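Local coordinates for amino Transferase (Eubacterium rectale, PDB 3ELE), which probably catalyses the pyridoxal-5'-phosphate-dependent transfer of amino groups between amino acids and keto acids, at residues A[43-48]-A[251-256]; A[100-105]-A[257-262]; A[106-111]-A[243-248]; A[112-117]-A[283-288]. All blocks are in the same frame, centred on the assembly; numbering follows the deposited sequence.

Interaction 1. Residues A[43-48]-A[251-256]. With PLP (pyridoxal-5'-phosphate), chain E.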
loop_
_atom_site.group_PDB
_atom_site.type_symbol
_atom_site.label_atom_id
_atom_site.label_comp_id
_atom_site.label_asym_id
_atom_site.label_seq_id
_atom_site.Cartn_x
_atom_site.Cartn_y
_atom_site.Cartn_z
ATOM N N GLY A 43 5.303 15.699 13.149
ATOM C CA GLY A 43 6.241 16.038 12.084
ATOM C C GLY A 43 5.697 16.053 10.666
ATOM O O GLY A 43 6.239 15.361 9.798
ATOM N N ASN A 44 4.671 16.867 10.414
ATOM C CA ASN A 44 4.037 16.945 9.089
ATOM C C ASN A 44 4.639 18.029 8.214
ATOM O O ASN A 44 4.841 19.146 8.701
ATOM C CB ASN A 44 2.535 17.232 9.213
ATOM C CG ASN A 44 1.750 16.110 9.877
ATOM O OD1 ASN A 44 0.767 16.382 10.553
ATOM N ND2 ASN A 44 2.163 14.853 9.684
ATOM N N PRO A 45 4.951 17.717 6.928
ATOM C CA PRO A 45 5.364 18.763 5.994
ATOM C C PRO A 45 4.442 19.995 6.055
ATOM O O PRO A 45 3.221 19.856 6.004
ATOM C CB PRO A 45 5.268 18.067 4.629
ATOM C CG PRO A 45 5.639 16.674 4.922
ATOM C CD PRO A 45 5.042 16.384 6.289
ATOM N N SER A 46 5.049 21.165 6.234
ATOM C CA SER A 46 4.341 22.427 6.358
ATOM C C SER A 46 4.519 23.408 5.190
ATOM O O SER A 46 3.818 24.422 5.164
ATOM C CB SER A 46 4.751 23.082 7.674
ATOM O OG SER A 46 6.146 23.252 7.724
ATOM N N ILE A 47 5.441 23.143 4.253
ATOM C CA ILE A 47 5.643 24.021 3.062
ATOM C C ILE A 47 4.853 23.416 1.887
ATOM O O ILE A 47 4.768 22.180 1.794
ATOM C CB ILE A 47 7.152 24.250 2.695
ATOM C CG1 ILE A 47 7.860 22.950 2.204
ATOM C CG2 ILE A 47 7.896 24.887 3.895
ATOM C CD1 ILE A 47 9.365 23.133 1.858
ATOM N N PRO A 48 4.244 24.263 1.016
ATOM C CA PRO A 48 3.506 23.707 -0.113
ATOM C C PRO A 48 4.428 23.098 -1.170
ATOM O O PRO A 48 5.599 23.492 -1.285
ATOM C CB PRO A 48 2.782 24.923 -0.685
ATOM C CG PRO A 48 3.642 26.028 -0.367
ATOM C CD PRO A 48 4.178 25.736 0.999
ATOM N N SER A 251 6.503 17.665 -0.604
ATOM C CA SER A 251 5.369 17.921 0.311
ATOM C C SER A 251 4.092 17.161 -0.090
ATOM O O SER A 251 2.971 17.707 -0.041
ATOM C CB SER A 251 5.106 19.431 0.508
ATOM O OG SER A 251 6.173 20.024 1.200
ATOM N N LEU A 252 4.280 15.888 -0.462
ATOM C CA LEU A 252 3.194 15.022 -0.889
ATOM C C LEU A 252 3.052 13.781 0.024
ATOM O O LEU A 252 2.914 12.667 -0.490
ATOM C CB LEU A 252 3.425 14.613 -2.359
ATOM C CG LEU A 252 3.644 15.695 -3.412
ATOM C CD1 LEU A 252 3.913 15.099 -4.763
ATOM C CD2 LEU A 252 2.453 16.668 -3.494
ATOM N N PRO A 253 3.031 13.970 1.374
ATOM C CA PRO A 253 2.966 12.799 2.265
ATOM C C PRO A 253 1.707 11.937 2.148
ATOM O O PRO A 253 1.788 10.723 2.326
ATOM C CB PRO A 253 3.081 13.409 3.666
ATOM C CG PRO A 253 2.609 14.731 3.547
ATOM C CD PRO A 253 3.009 15.207 2.178
ATOM N N GLY A 254 0.575 12.572 1.886
ATOM C CA GLY A 254 -0.685 11.885 1.678
ATOM C C GLY A 254 -0.846 11.218 0.324
ATOM O O GLY A 254 -1.759 10.427 0.179
ATOM N N GLU A 255 0.012 11.533 -0.659
ATOM C CA GLU A 255 -0.079 10.946 -2.018
ATOM C C GLU A 255 0.549 9.548 -2.204
ATOM O O GLU A 255 0.196 8.832 -3.148
ATOM C CB GLU A 255 0.397 11.956 -3.071
ATOM C CG GLU A 255 -0.272 13.361 -2.983
ATOM C CD GLU A 255 -1.805 13.369 -3.008
ATOM O OE1 GLU A 255 -2.456 12.302 -3.093
ATOM O OE2 GLU A 255 -2.392 14.477 -2.954
ATOM N N ARG A 256 1.442 9.156 -1.297
ATOM C CA ARG A 256 2.005 7.795 -1.234
ATOM C C ARG A 256 2.791 7.425 -2.493
ATOM O O ARG A 256 2.335 6.642 -3.322
ATOM C CB ARG A 256 0.887 6.746 -0.930
ATOM C CG ARG A 256 -0.153 7.146 0.125
ATOM C CD ARG A 256 0.472 7.723 1.375
ATOM N NE ARG A 256 1.358 6.786 2.042
ATOM C CZ ARG A 256 2.518 7.056 2.644
ATOM N NH1 ARG A 256 3.085 8.246 2.601
ATOM N NH2 ARG A 256 3.174 6.059 3.229
HETATM N N1 PLP E . 11.173 7.561 7.705
HETATM C C2 PLP E . 11.300 8.623 8.602
HETATM C C2A PLP E . 12.567 8.773 9.381
HETATM C C3 PLP E . 10.256 9.560 8.749
HETATM O O3 PLP E . 10.380 10.618 9.617
HETATM C C4 PLP E . 9.054 9.407 8.019
HETATM C C4A PLP E . 7.850 10.162 8.552
HETATM O O4A PLP E . 7.153 9.664 9.436
HETATM C C5 PLP E . 8.950 8.313 7.106
HETATM C C6 PLP E . 10.017 7.392 6.961
HETATM C C5A PLP E . 7.701 8.035 6.297
HETATM O O4P PLP E . 7.700 8.638 5.041
HETATM P P PLP E . 6.479 8.285 4.050
HETATM O O1P PLP E . 6.966 8.273 2.630
HETATM O O2P PLP E . 5.448 9.374 4.137
HETATM O O3P PLP E . 5.849 6.971 4.378
#
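Ser251 reaches across to the 43-48 loop with its hydroxyl and gives its proton to the carbonyl of Ile47, OG to O at 2.6 Å. The donor stands above the plane of that carbonyl, 35° out of it, instead of lying on a lone pair. Ser251 OG lies anti to its own carbonyl carbon (chi1 -67°), which points it into the loop; there it also meets Ile47 CG1 at 3.5 Å, because Ile47 holds CG1 between its backbone N and carbonyl carbon. Pro45 CB also comes within 4.1 Å of Ser251 OG. The ring of Pro45 then carries on to Pro253: the two prolines point contrary ways as they overlap, and Pro45 CG sits 3.9 Å from Pro253 CG. In the fold type I architecture of this aminotransferase family, the 251-256 loop leads from the sheet strand 240-245 into strand 258-261 and brings an arginine to the cofactor phosphate, here Arg256. Bent at chi2 and chi3, that side chain curls back over its own loop, and NH1 donates to Pro253 O at 2.8 Å, in the plane of that carbonyl. The same NH1 bonds O2P of pyridoxal-5'-phosphate at 3.0 Å, while NH2 donates to O3P at 3.1 Å with an angle of 167° at the hydrogen. The phosphorus lies in the guanidinium plane, off its edge, and this two-pronged grip probably offsets much of the phosphate charge. Tyr309 of helix 306-323 packs on both Pro45 and Ile47, and His70 of the second subunit on Pro253.

Interaction 2. Residues A[100-105]-A[257-262]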
loop_
_atom_site.group_PDB
_atom_site.type_symbol
_atom_site.label_atom_id
_atom_site.label_comp_id
_atom_site.label_asym_id
_atom_site.label_seq_id
_atom_site.Cartn_x
_atom_site.Cartn_y
_atom_site.Cartn_z
ATOM N N ASP A 100 15.636 -0.567 -14.319
ATOM C CA ASP A 100 15.468 -1.847 -13.612
ATOM C C ASP A 100 16.095 -1.946 -12.212
ATOM O O ASP A 100 15.963 -2.980 -11.571
ATOM C CB ASP A 100 15.936 -3.019 -14.496
ATOM C CG ASP A 100 15.096 -3.176 -15.751
ATOM O OD1 ASP A 100 13.912 -2.780 -15.748
ATOM O OD2 ASP A 100 15.617 -3.712 -16.747
ATOM N N ASN A 101 16.804 -0.907 -11.766
ATOM C CA ASN A 101 17.311 -0.832 -10.403
ATOM C C ASN A 101 16.226 -0.261 -9.451
ATOM O O ASN A 101 16.427 -0.289 -8.238
ATOM C CB ASN A 101 18.591 0.044 -10.338
ATOM C CG ASN A 101 19.816 -0.636 -10.933
ATOM O OD1 ASN A 101 20.368 -0.177 -11.922
ATOM N ND2 ASN A 101 20.240 -1.726 -10.333
ATOM N N LEU A 102 15.096 0.231 -9.990
ATOM C CA LEU A 102 14.031 0.880 -9.195
ATOM C C LEU A 102 12.771 0.042 -9.087
ATOM O O LEU A 102 12.461 -0.727 -10.006
ATOM C CB LEU A 102 13.661 2.246 -9.794
ATOM C CG LEU A 102 14.557 3.472 -9.567
ATOM C CD1 LEU A 102 14.633 3.770 -8.064
ATOM C CD2 LEU A 102 15.937 3.322 -10.163
ATOM N N TYR A 103 12.080 0.175 -7.948
ATOM C CA TYR A 103 10.756 -0.438 -7.722
ATOM C C TYR A 103 9.904 0.669 -7.111
ATOM O O TYR A 103 10.215 1.118 -6.013
ATOM C CB TYR A 103 10.865 -1.658 -6.800
ATOM C CG TYR A 103 9.561 -2.379 -6.546
ATOM C CD1 TYR A 103 8.685 -1.939 -5.565
ATOM C CD2 TYR A 103 9.206 -3.505 -7.264
ATOM C CE1 TYR A 103 7.483 -2.579 -5.316
ATOM C CE2 TYR A 103 8.004 -4.148 -7.027
ATOM C CZ TYR A 103 7.146 -3.687 -6.042
ATOM O OH TYR A 103 5.943 -4.309 -5.773
HETATM N N MSE A 104 8.853 1.106 -7.806
HETATM C CA MSE A 104 8.019 2.217 -7.339
HETATM C C MSE A 104 7.068 1.736 -6.240
HETATM O O MSE A 104 6.398 0.720 -6.401
HETATM C CB MSE A 104 7.233 2.870 -8.481
HETATM C CG MSE A 104 8.103 3.344 -9.670
HETATM SE SE MSE A 104 9.596 4.456 -9.181
HETATM C CE MSE A 104 8.611 5.982 -8.514
ATOM N N THR A 105 7.030 2.491 -5.144
ATOM C CA THR A 105 6.264 2.135 -3.951
ATOM C C THR A 105 5.294 3.241 -3.550
ATOM O O THR A 105 5.329 4.344 -4.085
ATOM C CB THR A 105 7.200 1.836 -2.752
ATOM O OG1 THR A 105 7.917 3.029 -2.401
ATOM C CG2 THR A 105 8.174 0.685 -3.054
ATOM N N ILE A 257 3.954 8.040 -2.655
ATOM C CA ILE A 257 4.824 7.752 -3.805
ATOM C C ILE A 257 6.297 7.774 -3.398
ATOM O O ILE A 257 6.806 8.754 -2.855
ATOM C CB ILE A 257 4.495 8.701 -5.001
ATOM C CG1 ILE A 257 5.348 8.372 -6.243
ATOM C CG2 ILE A 257 4.598 10.194 -4.580
ATOM C CD1 ILE A 257 5.186 6.984 -6.794
ATOM N N GLY A 258 6.970 6.658 -3.633
ATOM C CA GLY A 258 8.375 6.563 -3.349
ATOM C C GLY A 258 8.985 5.412 -4.100
ATOM O O GLY A 258 8.445 4.973 -5.115
ATOM N N TYR A 259 10.097 4.907 -3.590
ATOM C CA TYR A 259 10.749 3.781 -4.237
ATOM C C TYR A 259 11.707 3.045 -3.337
ATOM O O TYR A 259 12.037 3.515 -2.238
ATOM C CB TYR A 259 11.494 4.218 -5.521
ATOM C CG TYR A 259 12.624 5.237 -5.354
ATOM C CD1 TYR A 259 13.883 4.859 -4.842
ATOM C CD2 TYR A 259 12.459 6.568 -5.759
ATOM C CE1 TYR A 259 14.929 5.779 -4.706
ATOM C CE2 TYR A 259 13.519 7.498 -5.642
ATOM C CZ TYR A 259 14.746 7.086 -5.115
ATOM O OH TYR A 259 15.786 7.978 -4.979
ATOM N N VAL A 260 12.088 1.864 -3.827
ATOM C CA VAL A 260 13.151 1.035 -3.296
ATOM C C VAL A 260 14.162 0.952 -4.459
ATOM O O VAL A 260 13.802 0.591 -5.593
ATOM C CB VAL A 260 12.711 -0.375 -2.884
ATOM C CG1 VAL A 260 13.943 -1.217 -2.493
ATOM C CG2 VAL A 260 11.717 -0.306 -1.701
ATOM N N LEU A 261 15.412 1.290 -4.167
ATOM C CA LEU A 261 16.484 1.264 -5.149
ATOM C C LEU A 261 17.334 0.042 -4.837
ATOM O O LEU A 261 17.834 -0.080 -3.707
ATOM C CB LEU A 261 17.294 2.547 -5.031
ATOM C CG LEU A 261 18.558 2.762 -5.847
ATOM C CD1 LEU A 261 18.312 2.613 -7.320
ATOM C CD2 LEU A 261 19.108 4.142 -5.489
ATOM N N VAL A 262 17.460 -0.862 -5.815
ATOM C CA VAL A 262 18.258 -2.115 -5.690
ATOM C C VAL A 262 19.474 -2.050 -6.666
ATOM O O VAL A 262 19.329 -2.401 -7.842
ATOM C CB VAL A 262 17.397 -3.377 -5.970
ATOM C CG1 VAL A 262 18.212 -4.659 -5.747
ATOM C CG2 VAL A 262 16.162 -3.415 -5.072
#
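Leu102 lays its CD1 methyl over one face of the Tyr259 ring, a CH-pi contact with the carbon 3.8 Å from the ring centroid and displaced toward the rim. The ring is there to receive it because Tyr259 CG stands between its backbone N and carbonyl carbon (chi1 61°). The other methyl of Leu102, CD2, turns to Leu261 CD1 at 3.8 Å. On this same face of the sheet the selenomethionine Met104, bent at chi2 and chi3, passes its SE by Tyr259 CB at 4.1 Å and pushes CE toward Ile257 CD1. On the opposite face Thr105 and Val260 cross at about a right angle, CG2 to CG2 at 3.9 Å, while Thr105 OG1 is engaged by Ser111 OG of helix 108-119. Strands 102-105 and 258-261 are antiparallel, at the edge of the seven-stranded mixed sheet of the large domain. Tyr103 pairs with Val260, and Thr105 with Gly258, through two backbone bonds each. Just ahead of the strand, Asn101 accepts from Val262 N at its carbonyl and returns a bond from ND2 to Val262 O, 2.7 Å. With the amide cut back to an alanine here, Val262 O would probably lose its side-chain donor, and Asp264 its bond from the same ND2. The chemistry is thus divided: backbone bonds set the register, Asn101 closes the ladder's end, and apolar groups pack on both faces.

Interaction 3. Residues A[106-111]-A[243-248]. With PLP (pyridoxal-5'-phosphate), chain E.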
loop_
_atom_site.group_PDB
_atom_site.type_symbol
_atom_site.label_atom_id
_atom_site.label_comp_id
_atom_site.label_asym_id
_atom_site.label_seq_id
_atom_site.Cartn_x
_atom_site.Cartn_y
_atom_site.Cartn_z
HETATM N N MSE A 106 4.456 2.917 -2.574
HETATM C CA MSE A 106 3.457 3.808 -2.023
HETATM C C MSE A 106 3.973 4.480 -0.756
HETATM O O MSE A 106 3.376 4.354 0.319
HETATM C CB MSE A 106 2.170 3.012 -1.803
HETATM C CG MSE A 106 1.665 2.443 -3.161
HETATM SE SE MSE A 106 -0.063 1.703 -3.061
HETATM C CE MSE A 106 0.408 0.230 -2.040
ATOM N N GLY A 107 5.090 5.197 -0.903
ATOM C CA GLY A 107 5.754 5.899 0.189
ATOM C C GLY A 107 6.845 5.086 0.859
ATOM O O GLY A 107 7.028 3.891 0.576
ATOM N N ALA A 108 7.580 5.773 1.739
ATOM C CA ALA A 108 8.685 5.213 2.491
ATOM C C ALA A 108 8.282 4.081 3.429
ATOM O O ALA A 108 9.060 3.172 3.605
ATOM C CB ALA A 108 9.415 6.305 3.271
ATOM N N ALA A 109 7.093 4.143 4.039
ATOM C CA ALA A 109 6.603 3.040 4.904
ATOM C C ALA A 109 6.456 1.753 4.109
ATOM O O ALA A 109 6.697 0.678 4.634
ATOM C CB ALA A 109 5.279 3.387 5.557
ATOM N N ALA A 110 6.023 1.872 2.852
ATOM C CA ALA A 110 5.903 0.727 1.957
ATOM C C ALA A 110 7.307 0.223 1.551
ATOM O O ALA A 110 7.536 -0.970 1.527
ATOM C CB ALA A 110 5.069 1.079 0.739
ATOM N N SER A 111 8.238 1.139 1.287
ATOM C CA SER A 111 9.613 0.793 0.895
ATOM C C SER A 111 10.315 0.019 2.009
ATOM O O SER A 111 10.905 -1.031 1.765
ATOM C CB SER A 111 10.426 2.058 0.531
ATOM O OG SER A 111 9.911 2.726 -0.614
ATOM N N CYS A 243 15.590 3.488 0.419
ATOM C CA CYS A 243 14.155 3.722 0.559
ATOM C C CYS A 243 13.988 5.225 0.512
ATOM O O CYS A 243 14.595 5.951 1.319
ATOM C CB CYS A 243 13.631 3.180 1.894
ATOM S SG CYS A 243 13.789 1.391 2.018
ATOM N N TYR A 244 13.187 5.680 -0.441
ATOM C CA TYR A 244 12.944 7.075 -0.639
ATOM C C TYR A 244 11.447 7.320 -0.855
ATOM O O TYR A 244 10.694 6.397 -1.156
ATOM C CB TYR A 244 13.777 7.535 -1.844
ATOM C CG TYR A 244 13.672 9.018 -2.094
ATOM C CD1 TYR A 244 14.394 9.936 -1.309
ATOM C CD2 TYR A 244 12.782 9.522 -3.056
ATOM C CE1 TYR A 244 14.269 11.306 -1.509
ATOM C CE2 TYR A 244 12.649 10.896 -3.265
ATOM C CZ TYR A 244 13.395 11.783 -2.499
ATOM O OH TYR A 244 13.246 13.135 -2.724
ATOM N N SER A 245 11.022 8.549 -0.605
ATOM C CA SER A 245 9.682 8.993 -0.935
ATOM C C SER A 245 9.698 10.494 -1.188
ATOM O O SER A 245 10.630 11.188 -0.784
ATOM C CB SER A 245 8.676 8.631 0.150
ATOM O OG SER A 245 8.720 9.525 1.245
ATOM N N TYR A 246 8.646 10.970 -1.851
ATOM C CA TYR A 246 8.461 12.392 -2.169
ATOM C C TYR A 246 7.602 13.125 -1.125
ATOM O O TYR A 246 7.139 14.235 -1.379
ATOM C CB TYR A 246 7.906 12.535 -3.599
ATOM C CG TYR A 246 8.873 11.989 -4.626
ATOM C CD1 TYR A 246 8.856 10.633 -4.973
ATOM C CD2 TYR A 246 9.842 12.807 -5.218
ATOM C CE1 TYR A 246 9.759 10.107 -5.894
ATOM C CE2 TYR A 246 10.765 12.278 -6.170
ATOM C CZ TYR A 246 10.711 10.928 -6.488
ATOM O OH TYR A 246 11.579 10.360 -7.399
ATOM N N SER A 247 7.439 12.515 0.063
ATOM C CA SER A 247 6.636 13.070 1.148
ATOM C C SER A 247 7.183 14.403 1.673
ATOM O O SER A 247 6.401 15.301 1.966
ATOM C CB SER A 247 6.484 12.055 2.291
ATOM O OG SER A 247 5.876 10.836 1.832
ATOM N N LYS A 248 8.506 14.534 1.757
ATOM C CA LYS A 248 9.156 15.770 2.253
ATOM C C LYS A 248 9.699 16.682 1.163
ATOM O O LYS A 248 9.557 17.918 1.246
ATOM C CB LYS A 248 10.277 15.426 3.236
ATOM C CG LYS A 248 9.789 15.023 4.610
ATOM C CD LYS A 248 9.363 13.584 4.716
ATOM C CE LYS A 248 8.526 13.327 5.959
ATOM N NZ LYS A 248 8.090 11.911 5.995
HETATM N N1 PLP E . 11.173 7.561 7.705
HETATM C C2 PLP E . 11.300 8.623 8.602
HETATM C C2A PLP E . 12.567 8.773 9.381
HETATM C C3 PLP E . 10.256 9.560 8.749
HETATM O O3 PLP E . 10.380 10.618 9.617
HETATM C C4 PLP E . 9.054 9.407 8.019
HETATM C C4A PLP E . 7.850 10.162 8.552
HETATM O O4A PLP E . 7.153 9.664 9.436
HETATM C C5 PLP E . 8.950 8.313 7.106
HETATM C C6 PLP E . 10.017 7.392 6.961
HETATM C C5A PLP E . 7.701 8.035 6.297
HETATM O O4P PLP E . 7.700 8.638 5.041
HETATM P P PLP E . 6.479 8.285 4.050
HETATM O O1P PLP E . 6.966 8.273 2.630
HETATM O O2P PLP E . 5.448 9.374 4.137
HETATM O O3P PLP E . 5.849 6.971 4.378
#
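What meets between Ala108 and Ser245 is chiefly a shared anion: both reach for O1P of pyridoxal-5'-phosphate, while the protein atoms themselves merely pack, Ala108 N to Ser245 CB at 3.4 Å. Ala108 N donates to O1P at 2.7 Å, and Ser245 OG, placed between its backbone N and carbonyl carbon (chi1 80°), donates to the same oxygen at 2.6 Å. Ala109 N donates to O3P at 3.1 Å. The amides of Ala108 and Ala109 are in the first turn of a helix capped by Gly107, so the phosphate sits at the helix N terminus, where the dipole probably helps to hold its charge. A side chain at Gly107 would probably be crowded by O1P and by the carbonyl before it. Ser247 OG lies 2.8 Å from O2P and 2.9 Å from O1P, its one proton shared out uncertainly between them. Lys248, the pocket lysine, brings NZ to 3.1 Å from C4A of the cofactor; in this family such a lysine forms the Schiff base. One turn on, Ser111 CB rests against Cys243 CB at 3.7 Å, while its OG bonds to Thr105 OG1 and Tyr259 O. The contact thus sets the start of helix 108-119 against the C-terminal end of strand 240-245, whose backbone pairs with strand 258-261, while Leu112 and Cys115 further along the helix pack on Cys243.

Interaction 4. Residues A[112-117]-A[283-288]; sequences LSICFR and LGYVCA
Tyr285 offers the edge of its ring to Ile114: CG1 of the isoleucine lies near the ring plane, 3.7 Å from CE2, and CD1 stays alongside at 3.8 Å from the same carbon. One ring face is taken by CB of Leu283, two residues earlier, 3.7 Å above the plane and offset toward the rim. Leu283 itself packs directly on helix 108-119. Its CG is anti to its own carbonyl carbon (chi1 -69°), and the branch splits: CD1 settles on the helix backbone, 3.8 Å from Ile114 N and close to Ser113 C, while CD2 lies 3.8 Å from Arg117 NH1. The leucine and the arginine head contrary ways as they pass. Between Leu283 and Tyr285, Gly284, with positive phi, ends helix 269-282 in a Schellman motif, which probably helps both side chains to face the same helix. Tyr285 OH comes to 4.0 Å from Ser113 CB, but its polar partner is Leu283 O of the second subunit, through a weak hydrogen bond; Ser113 OG bonds Ala109 O instead. Replacing Tyr285 with an alanine would probably open a gap beside Ile114 and leave Leu283 O of the second subunit without this bond. Across the two segments the contact is van der Waals packing, mostly between apolar carbons, while Tyr285 OH and Arg117 NH2 reach the second subunit through weak bonds, the latter to Ala143 O.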
loop_
_atom_site.group_PDB
_atom_site.type_symbol
_atom_site.label_atom_id
_atom_site.label_comp_id
_atom_site.label_asym_id
_atom_site.label_seq_id
_atom_site.Cartn_x
_atom_site.Cartn_y
_atom_site.Cartn_z
ATOM N N LEU A 112 10.215 0.529 3.232
ATOM C CA LEU A 112 10.815 -0.134 4.425
ATOM C C LEU A 112 10.199 -1.503 4.665
ATOM O O LEU A 112 10.937 -2.485 4.833
ATOM C CB LEU A 112 10.656 0.750 5.666
ATOM C CG LEU A 112 11.467 2.057 5.633
ATOM C CD1 LEU A 112 10.991 3.026 6.705
ATOM C CD2 LEU A 112 12.963 1.781 5.759
ATOM N N SER A 113 8.858 -1.575 4.610
ATOM C CA SER A 113 8.120 -2.835 4.802
ATOM C C SER A 113 8.596 -3.903 3.813
ATOM O O SER A 113 8.933 -5.030 4.229
ATOM C CB SER A 113 6.604 -2.610 4.693
ATOM O OG SER A 113 6.139 -1.760 5.735
ATOM N N ILE A 114 8.676 -3.524 2.532
ATOM C CA ILE A 114 9.191 -4.398 1.450
ATOM C C ILE A 114 10.596 -4.910 1.753
ATOM O O ILE A 114 10.858 -6.091 1.567
ATOM C CB ILE A 114 9.208 -3.656 0.064
ATOM C CG1 ILE A 114 7.790 -3.505 -0.469
ATOM C CG2 ILE A 114 10.024 -4.409 -0.969
ATOM C CD1 ILE A 114 7.683 -2.541 -1.604
ATOM N N CYS A 115 11.489 -4.024 2.215
ATOM C CA CYS A 115 12.881 -4.415 2.553
ATOM C C CYS A 115 12.973 -5.439 3.692
ATOM O O CYS A 115 13.679 -6.434 3.561
ATOM C CB CYS A 115 13.765 -3.201 2.858
ATOM S SG CYS A 115 14.116 -2.178 1.401
ATOM N N PHE A 116 12.256 -5.205 4.787
ATOM C CA PHE A 116 12.287 -6.144 5.919
ATOM C C PHE A 116 11.595 -7.457 5.555
ATOM O O PHE A 116 12.098 -8.547 5.893
ATOM C CB PHE A 116 11.685 -5.551 7.185
ATOM C CG PHE A 116 12.318 -4.252 7.623
ATOM C CD1 PHE A 116 13.696 -4.157 7.825
ATOM C CD2 PHE A 116 11.520 -3.131 7.894
ATOM C CE1 PHE A 116 14.282 -2.939 8.256
ATOM C CE2 PHE A 116 12.085 -1.929 8.329
ATOM C CZ PHE A 116 13.467 -1.827 8.509
ATOM N N ARG A 117 10.475 -7.354 4.829
ATOM C CA ARG A 117 9.741 -8.531 4.348
ATOM C C ARG A 117 10.592 -9.385 3.387
ATOM O O ARG A 117 10.632 -10.606 3.509
ATOM C CB ARG A 117 8.428 -8.102 3.690
ATOM C CG ARG A 117 7.459 -9.215 3.313
ATOM C CD ARG A 117 7.149 -10.153 4.477
ATOM N NE ARG A 117 6.060 -11.085 4.169
ATOM C CZ ARG A 117 4.756 -10.886 4.393
ATOM N NH1 ARG A 117 4.308 -9.788 4.975
ATOM N NH2 ARG A 117 3.886 -11.833 4.059
ATOM N N LEU A 283 2.443 -7.978 0.452
ATOM C CA LEU A 283 1.913 -6.886 1.289
ATOM C C LEU A 283 0.643 -6.267 0.725
ATOM O O LEU A 283 0.130 -5.327 1.310
ATOM C CB LEU A 283 2.995 -5.812 1.491
ATOM C CG LEU A 283 4.184 -6.239 2.373
ATOM C CD1 LEU A 283 5.396 -5.359 2.111
ATOM C CD2 LEU A 283 3.812 -6.187 3.847
ATOM N N GLY A 284 0.145 -6.786 -0.396
ATOM C CA GLY A 284 -1.069 -6.313 -1.040
ATOM C C GLY A 284 -0.877 -5.143 -1.983
ATOM O O GLY A 284 -1.859 -4.492 -2.315
ATOM N N TYR A 285 0.363 -4.877 -2.413
ATOM C CA TYR A 285 0.653 -3.745 -3.304
ATOM C C TYR A 285 0.527 -4.232 -4.735
ATOM O O TYR A 285 1.010 -5.318 -5.047
ATOM C CB TYR A 285 2.062 -3.157 -3.100
ATOM C CG TYR A 285 2.491 -2.828 -1.689
ATOM C CD1 TYR A 285 1.588 -2.379 -0.731
ATOM C CD2 TYR A 285 3.842 -2.870 -1.327
ATOM C CE1 TYR A 285 2.020 -2.031 0.576
ATOM C CE2 TYR A 285 4.263 -2.517 -0.017
ATOM C CZ TYR A 285 3.320 -2.101 0.920
ATOM O OH TYR A 285 3.628 -1.729 2.209
ATOM N N VAL A 286 -0.144 -3.452 -5.587
ATOM C CA VAL A 286 -0.310 -3.809 -7.013
ATOM C C VAL A 286 0.578 -2.887 -7.858
ATOM O O VAL A 286 1.286 -3.355 -8.756
ATOM C CB VAL A 286 -1.773 -3.799 -7.427
ATOM C CG1 VAL A 286 -1.935 -4.070 -8.922
ATOM C CG2 VAL A 286 -2.532 -4.819 -6.601
ATOM N N CYS A 287 0.522 -1.589 -7.575
ATOM C CA CYS A 287 1.434 -0.611 -8.163
ATOM C C CYS A 287 1.303 0.727 -7.438
ATOM O O CYS A 287 0.279 0.967 -6.797
ATOM C CB CYS A 287 1.151 -0.391 -9.654
ATOM S SG CYS A 287 -0.442 0.360 -10.096
ATOM N N ALA A 288 2.320 1.590 -7.564
ATOM C CA ALA A 288 2.267 2.946 -7.013
ATOM C C ALA A 288 1.210 3.712 -7.785
ATOM O O ALA A 288 0.940 3.352 -8.943
ATOM C CB ALA A 288 3.615 3.646 -7.132
#

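How the interactions relate
From the N terminus, the first segment met is 43-48, which pairs with 251-256, and interaction 1 closes a span of some two hundred residues. Interaction 3 falls wholly within that span, joining 106-111 to 243-248, and it also lies within the span of interaction 2. Strand 102-105 and helix 108-119 supply interactions 2, 3 and 4 in succession; 257-262 follows directly on 251-256, so interaction 2 crosses interaction 1. Interaction 4 crosses all three others. Interactions 1 and 3 share the cofactor phosphate, and Ser111 binds interaction 3 to the sheet edge of interaction 2. Interactions 1, 3 and 4 all border the second subunit, and 4 joins helix 108-119 to the loop after helix 269-282.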